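Local coordinates for protein serine protease inhibitor 4, isoform B (Drosophila melanogaster, PDB 4P0F) that probably inhibits serine-type and cysteine-type endopeptidases as a member of the serpin family, seen here after cleavage, at residues Ala46-Leu50 with Leu112-Phe117; Tyr103-Phe109 with Lys303-Glu309. All coordinates share one frame; numbering follows the deposited sequence.

Contact 1. Residues Ala46-Leu50 with Leu112-Phe117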
loop_
_atom_site.group_PDB
_atom_site.type_symbol
_atom_site.label_atom_id
_atom_site.label_comp_id
_atom_site.label_asym_id
_atom_site.label_seq_id
_atom_site.Cartn_x
_atom_site.Cartn_y
_atom_site.Cartn_z
ATOM N N ALA A 46 -2.674 -9.344 -8.218
ATOM C CA ALA A 46 -1.981 -10.495 -8.789
ATOM C C ALA A 46 -2.749 -11.783 -8.495
ATOM O O ALA A 46 -2.792 -12.685 -9.327
ATOM C CB ALA A 46 -0.556 -10.596 -8.256
ATOM N N MET A 47 -3.341 -11.877 -7.308
ATOM C CA MET A 47 -4.188 -13.023 -6.985
ATOM C C MET A 47 -5.348 -13.106 -7.961
ATOM O O MET A 47 -5.694 -14.195 -8.435
ATOM C CB MET A 47 -4.702 -12.945 -5.540
ATOM C CG MET A 47 -3.625 -13.264 -4.501
ATOM S SD MET A 47 -4.251 -13.483 -2.824
ATOM C CE MET A 47 -4.701 -11.815 -2.427
ATOM N N ALA A 48 -5.957 -11.968 -8.266
ATOM C CA ALA A 48 -7.060 -11.967 -9.221
ATOM C C ALA A 48 -6.557 -12.387 -10.591
ATOM O O ALA A 48 -7.237 -13.135 -11.300
ATOM C CB ALA A 48 -7.720 -10.607 -9.287
ATOM N N ARG A 49 -5.355 -11.947 -10.958
ATOM C CA ARG A 49 -4.811 -12.305 -12.272
ATOM C C ARG A 49 -4.687 -13.819 -12.468
ATOM O O ARG A 49 -4.798 -14.319 -13.598
ATOM C CB ARG A 49 -3.446 -11.631 -12.490
ATOM C CG ARG A 49 -2.843 -11.920 -13.857
ATOM C CD ARG A 49 -1.900 -13.104 -13.818
ATOM N NE ARG A 49 -1.396 -13.467 -15.144
ATOM C CZ ARG A 49 -1.904 -14.414 -15.931
ATOM N NH1 ARG A 49 -2.971 -15.132 -15.570
ATOM N NH2 ARG A 49 -1.327 -14.655 -17.099
ATOM N N LEU A 50 -4.464 -14.558 -11.384
ATOM C CA LEU A 50 -4.340 -16.018 -11.477
ATOM C C LEU A 50 -5.590 -16.663 -12.065
ATOM O O LEU A 50 -5.524 -17.753 -12.635
ATOM C CB LEU A 50 -4.078 -16.641 -10.111
ATOM C CG LEU A 50 -2.836 -16.204 -9.342
ATOM C CD1 LEU A 50 -2.769 -17.017 -8.056
ATOM C CD2 LEU A 50 -1.577 -16.375 -10.179
ATOM N N LEU A 112 -2.575 -22.456 -6.433
ATOM C CA LEU A 112 -1.641 -21.341 -6.483
ATOM C C LEU A 112 -1.905 -20.375 -5.340
ATOM O O LEU A 112 -0.973 -19.868 -4.716
ATOM C CB LEU A 112 -1.734 -20.605 -7.818
ATOM C CG LEU A 112 -1.227 -21.374 -9.042
ATOM C CD1 LEU A 112 -1.461 -20.550 -10.290
ATOM C CD2 LEU A 112 0.242 -21.731 -8.914
ATOM N N LEU A 113 -3.171 -20.104 -5.062
ATOM C CA LEU A 113 -3.487 -19.201 -3.958
ATOM C C LEU A 113 -3.000 -19.764 -2.629
ATOM O O LEU A 113 -2.415 -19.046 -1.831
ATOM C CB LEU A 113 -4.983 -18.927 -3.874
ATOM C CG LEU A 113 -5.604 -18.021 -4.933
ATOM C CD1 LEU A 113 -7.114 -18.035 -4.746
ATOM C CD2 LEU A 113 -5.066 -16.606 -4.863
ATOM N N SER A 114 -3.246 -21.051 -2.387
ATOM C CA SER A 114 -2.890 -21.665 -1.117
ATOM C C SER A 114 -1.381 -21.835 -0.942
ATOM O O SER A 114 -0.832 -21.453 0.087
ATOM C CB SER A 114 -3.576 -23.032 -0.975
ATOM O OG SER A 114 -4.970 -22.921 -1.197
ATOM N N LYS A 115 -0.711 -22.403 -1.942
ATOM C CA LYS A 115 0.690 -22.786 -1.799
ATOM C C LYS A 115 1.646 -21.612 -1.998
ATOM O O LYS A 115 2.680 -21.545 -1.339
ATOM C CB LYS A 115 1.054 -23.896 -2.789
ATOM C CG LYS A 115 0.390 -25.234 -2.532
ATOM C CD LYS A 115 0.781 -26.226 -3.611
ATOM C CE LYS A 115 0.362 -27.640 -3.273
ATOM N NZ LYS A 115 0.722 -28.578 -4.372
ATOM N N GLN A 116 1.307 -20.696 -2.906
ATOM C CA GLN A 116 2.223 -19.620 -3.268
ATOM C C GLN A 116 1.866 -18.296 -2.593
ATOM O O GLN A 116 2.755 -17.591 -2.115
ATOM C CB GLN A 116 2.252 -19.450 -4.787
ATOM C CG GLN A 116 2.624 -20.725 -5.533
ATOM C CD GLN A 116 4.019 -21.216 -5.201
ATOM O OE1 GLN A 116 4.925 -20.423 -4.939
ATOM N NE2 GLN A 116 4.200 -22.532 -5.211
ATOM N N PHE A 117 0.578 -17.951 -2.556
ATOM C CA PHE A 117 0.146 -16.724 -1.891
ATOM C C PHE A 117 -0.208 -16.977 -0.429
ATOM O O PHE A 117 -0.568 -16.049 0.298
ATOM C CB PHE A 117 -1.048 -16.088 -2.616
ATOM C CG PHE A 117 -0.667 -15.329 -3.844
ATOM C CD1 PHE A 117 -0.557 -15.973 -5.070
ATOM C CD2 PHE A 117 -0.410 -13.971 -3.785
ATOM C CE1 PHE A 117 -0.201 -15.279 -6.204
ATOM C CE2 PHE A 117 -0.060 -13.273 -4.924
ATOM C CZ PHE A 117 0.050 -13.922 -6.133
#
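M47 lays its CG over one face of the F117 phenyl, 3.6 Å from the ring centroid and 22° off the normal, a CH-pi contact offset toward the rim. The sulfur follows obliquely: SD lies 4.6 Å from the same centroid, making this a Met-aromatic contact as well, though the methylene sits more squarely over the ring than the sulfur does. L113 reaches the methionine across its length, the two side chains meeting at about a right angle, with L113 CD2 3.7 Å from M47 CG. L50 adds a second apolar contact, meeting the ring obliquely. Its CD1 wedges among three neighbours, 3.6 Å from F117 CE1, 3.7 Å from L112 CB and 4.0 Å from L113 CD2. A46 adds its CB near F117 CZ, approaching obliquely.

The next shell explains why the phenyl stands where it does. Near the end of helix 107-115, L112 O accepts from both Q116 N and F117 N. With CG set opposite its own carbonyl carbon (chi1 -79°), F117 sends its ring back toward helix 38-49, and L112 O comes to lie in plane at the ring edge. F78 of helix 71-84 also meets the phenyl, the two planes inclined at about 30°. On the sheet side, L113 reaches I97 on strand 91-100, while M47 touches N95 of that strand and L165 of strand 161-174. Helix 38-49 thus packs against helix 107-115 over strands of the large serpin sheet.

Everything exchanged between the segments is apolar and buried: the fit depends on shape and dispersion, with the polarisable sulfur and ring supplying a modest extra attraction but little directional restraint.

Contact 2. Residues Tyr103-Phe109 with Lys303-Glu309; sequences YQLRQEF and KMLQSPE
L105 and L305 face each other as a single antiparallel beta bridge, a non-hydrogen-bonded pair that joins the approach to helix 107-115 to the loop before strand 311-324. Two straight backbone bonds flank it: Q306 N to Q104 O (3.0 Å) and R106 N to M304 O (2.9 Å). The leucines themselves touch through their CD2 methyls.

R106, the N-cap residue, shows how a long side chain exploits such a bridge. Its CB lies 3.6 Å from K303 O; CG passes over the loop backbone, 3.2 Å from L305 O; CD touches the carbonyl oxygens of both L305 and K303. The chain then bends at chi3 (70°), bringing NH1 beside K303 CA and CG, where it bonds to G302 O.

Further into the fold, F109 takes M304 CA and CG over one face of its ring. Water 1 accepts from Q104 N and S307 N, and the S307 hydroxyl closes an ST turn by accepting from E309 N. The turn ends at E309, whose OE1 forms a salt bridge with R162, while Y103 OH donates to the syn side of E309 OE2 at 2.7 Å, 17° out of the carboxylate plane.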
loop_
_atom_site.group_PDB
_atom_site.type_symbol
_atom_site.label_atom_id
_atom_site.label_comp_id
_atom_site.label_asym_id
_atom_site.label_seq_id
_atom_site.Cartn_x
_atom_site.Cartn_y
_atom_site.Cartn_z
ATOM N N TYR A 103 -20.246 -22.415 -4.564
ATOM C CA TYR A 103 -19.316 -22.324 -5.686
ATOM C C TYR A 103 -17.957 -22.898 -5.304
ATOM O O TYR A 103 -17.475 -22.690 -4.197
ATOM C CB TYR A 103 -19.179 -20.871 -6.157
ATOM C CG TYR A 103 -20.402 -20.404 -6.901
ATOM C CD1 TYR A 103 -21.496 -19.901 -6.222
ATOM C CD2 TYR A 103 -20.486 -20.507 -8.290
ATOM C CE1 TYR A 103 -22.635 -19.496 -6.896
ATOM C CE2 TYR A 103 -21.609 -20.091 -8.963
ATOM C CZ TYR A 103 -22.681 -19.582 -8.262
ATOM O OH TYR A 103 -23.819 -19.175 -8.917
ATOM N N GLN A 104 -17.371 -23.657 -6.221
ATOM C CA GLN A 104 -16.066 -24.269 -6.015
ATOM C C GLN A 104 -15.020 -23.554 -6.859
ATOM O O GLN A 104 -15.257 -23.251 -8.028
ATOM C CB GLN A 104 -16.101 -25.748 -6.381
ATOM C CG GLN A 104 -17.156 -26.539 -5.631
ATOM C CD GLN A 104 -16.998 -28.024 -5.825
ATOM O OE1 GLN A 104 -17.681 -28.635 -6.652
ATOM N NE2 GLN A 104 -16.088 -28.620 -5.065
ATOM N N LEU A 105 -13.869 -23.294 -6.258
ATOM C CA LEU A 105 -12.734 -22.754 -6.991
ATOM C C LEU A 105 -12.190 -23.798 -7.947
ATOM O O LEU A 105 -12.279 -24.991 -7.679
ATOM C CB LEU A 105 -11.632 -22.322 -6.034
ATOM C CG LEU A 105 -11.979 -21.264 -4.989
ATOM C CD1 LEU A 105 -10.736 -20.887 -4.215
ATOM C CD2 LEU A 105 -12.600 -20.037 -5.622
ATOM N N ARG A 106 -11.628 -23.357 -9.066
ATOM C CA ARG A 106 -10.897 -24.266 -9.932
ATOM C C ARG A 106 -9.629 -24.709 -9.220
ATOM O O ARG A 106 -9.062 -23.955 -8.438
ATOM C CB ARG A 106 -10.578 -23.604 -11.271
ATOM C CG ARG A 106 -11.828 -23.302 -12.069
ATOM C CD ARG A 106 -11.537 -22.901 -13.495
ATOM N NE ARG A 106 -11.052 -24.011 -14.309
ATOM C CZ ARG A 106 -10.805 -23.931 -15.615
ATOM N NH1 ARG A 106 -11.011 -22.795 -16.269
ATOM N NH2 ARG A 106 -10.358 -24.992 -16.273
ATOM N N GLN A 107 -9.189 -25.933 -9.495
ATOM C CA GLN A 107 -8.071 -26.522 -8.761
ATOM C C GLN A 107 -6.779 -25.701 -8.854
ATOM O O GLN A 107 -6.138 -25.449 -7.835
ATOM C CB GLN A 107 -7.808 -27.948 -9.250
ATOM C CG GLN A 107 -6.759 -28.685 -8.428
ATOM C CD GLN A 107 -6.490 -30.090 -8.940
ATOM O OE1 GLN A 107 -7.328 -30.696 -9.611
ATOM N NE2 GLN A 107 -5.311 -30.611 -8.629
ATOM N N GLU A 108 -6.389 -25.274 -10.051
ATOM C CA GLU A 108 -5.118 -24.561 -10.197
ATOM C C GLU A 108 -5.135 -23.211 -9.471
ATOM O O GLU A 108 -4.166 -22.852 -8.803
ATOM C CB GLU A 108 -4.776 -24.362 -11.674
ATOM C CG GLU A 108 -3.456 -23.628 -11.930
ATOM C CD GLU A 108 -2.227 -24.425 -11.502
ATOM O OE1 GLU A 108 -2.378 -25.584 -11.060
ATOM O OE2 GLU A 108 -1.103 -23.894 -11.618
ATOM N N PHE A 109 -6.226 -22.464 -9.622
ATOM C CA PHE A 109 -6.432 -21.199 -8.912
ATOM C C PHE A 109 -6.300 -21.413 -7.404
ATOM O O PHE A 109 -5.565 -20.703 -6.709
ATOM C CB PHE A 109 -7.817 -20.643 -9.277
ATOM C CG PHE A 109 -8.130 -19.273 -8.715
ATOM C CD1 PHE A 109 -7.310 -18.190 -8.958
ATOM C CD2 PHE A 109 -9.299 -19.065 -7.999
ATOM C CE1 PHE A 109 -7.633 -16.932 -8.477
ATOM C CE2 PHE A 109 -9.631 -17.818 -7.522
ATOM C CZ PHE A 109 -8.788 -16.743 -7.754
ATOM N N LYS A 303 -10.934 -18.671 -15.081
ATOM C CA LYS A 303 -10.085 -19.616 -14.381
ATOM C C LYS A 303 -10.267 -19.553 -12.863
ATOM O O LYS A 303 -9.580 -20.261 -12.136
ATOM C CB LYS A 303 -8.625 -19.398 -14.770
ATOM C CG LYS A 303 -8.280 -20.120 -16.081
ATOM C CD LYS A 303 -6.980 -19.621 -16.705
ATOM C CE LYS A 303 -5.756 -20.307 -16.131
ATOM N NZ LYS A 303 -4.497 -19.780 -16.744
ATOM N N MET A 304 -11.224 -18.752 -12.398
ATOM C CA MET A 304 -11.504 -18.651 -10.967
ATOM C C MET A 304 -12.383 -19.789 -10.440
ATOM O O MET A 304 -12.009 -20.470 -9.495
ATOM C CB MET A 304 -12.170 -17.312 -10.655
ATOM C CG MET A 304 -11.215 -16.154 -10.730
ATOM S SD MET A 304 -11.994 -14.593 -10.283
ATOM C CE MET A 304 -10.535 -13.596 -9.915
ATOM N N LEU A 305 -13.539 -19.990 -11.068
ATOM C CA LEU A 305 -14.549 -20.935 -10.575
ATOM C C LEU A 305 -14.828 -22.088 -11.538
ATOM O O LEU A 305 -14.692 -21.950 -12.753
ATOM C CB LEU A 305 -15.861 -20.203 -10.321
ATOM C CG LEU A 305 -15.846 -19.014 -9.363
ATOM C CD1 LEU A 305 -17.236 -18.405 -9.294
ATOM C CD2 LEU A 305 -15.376 -19.438 -7.997
ATOM N N GLN A 306 -15.269 -23.222 -11.009
ATOM C CA GLN A 306 -15.653 -24.321 -11.879
ATOM C C GLN A 306 -16.865 -23.923 -12.731
ATOM O O GLN A 306 -17.021 -24.373 -13.860
ATOM C CB GLN A 306 -15.945 -25.577 -11.055
ATOM C CG GLN A 306 -14.725 -26.041 -10.278
ATOM C CD GLN A 306 -14.929 -27.358 -9.567
ATOM O OE1 GLN A 306 -16.043 -27.869 -9.488
ATOM N NE2 GLN A 306 -13.846 -27.914 -9.040
ATOM N N SER A 307 -17.717 -23.073 -12.173
ATOM C CA SER A 307 -18.886 -22.562 -12.880
ATOM C C SER A 307 -18.526 -21.805 -14.144
ATOM O O SER A 307 -17.594 -21.002 -14.122
ATOM C CB SER A 307 -19.676 -21.632 -11.958
ATOM O OG SER A 307 -20.662 -20.932 -12.695
ATOM N N PRO A 308 -19.286 -22.007 -15.232
ATOM C CA PRO A 308 -18.976 -21.251 -16.451
ATOM C C PRO A 308 -19.531 -19.817 -16.473
ATOM O O PRO A 308 -19.350 -19.125 -17.479
ATOM C CB PRO A 308 -19.617 -22.098 -17.552
ATOM C CG PRO A 308 -20.751 -22.756 -16.898
ATOM C CD PRO A 308 -20.337 -23.017 -15.472
ATOM N N GLU A 309 -20.156 -19.368 -15.387
ATOM C CA GLU A 309 -20.658 -17.996 -15.301
ATOM C C GLU A 309 -19.566 -16.984 -15.594
ATOM O O GLU A 309 -18.537 -16.982 -14.920
ATOM C CB GLU A 309 -21.216 -17.692 -13.910
ATOM C CG GLU A 309 -22.474 -18.456 -13.561
ATOM C CD GLU A 309 -22.893 -18.278 -12.117
ATOM O OE1 GLU A 309 -22.346 -17.379 -11.445
ATOM O OE2 GLU A 309 -23.762 -19.050 -11.647
HETATM O O HOH W 1 -18.379 -23.327 -9.109
HETATM O O HOH W 2 -7.546 -22.016 -12.431
#

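Overall arrangement
Helix 107-115 serves both contacts: its C-terminal end packs on helix 38-49 in contact 1, and its N-terminal approach pairs with loop 303-309 in contact 2. The chemistry changes with depth. Contact 1 is wholly buried and works through side chains alone, whereas contact 2, farther from the centre of the chain, is partly buried and adds backbone bonds, waters and a carboxylate to its apolar packing. The two sites touch, their centres about 13 Å apart. F109 links the two: its CE1 meets M47 O and its CD1 meets L50 CB. M304 makes a further touch, its CE reaching A48 O.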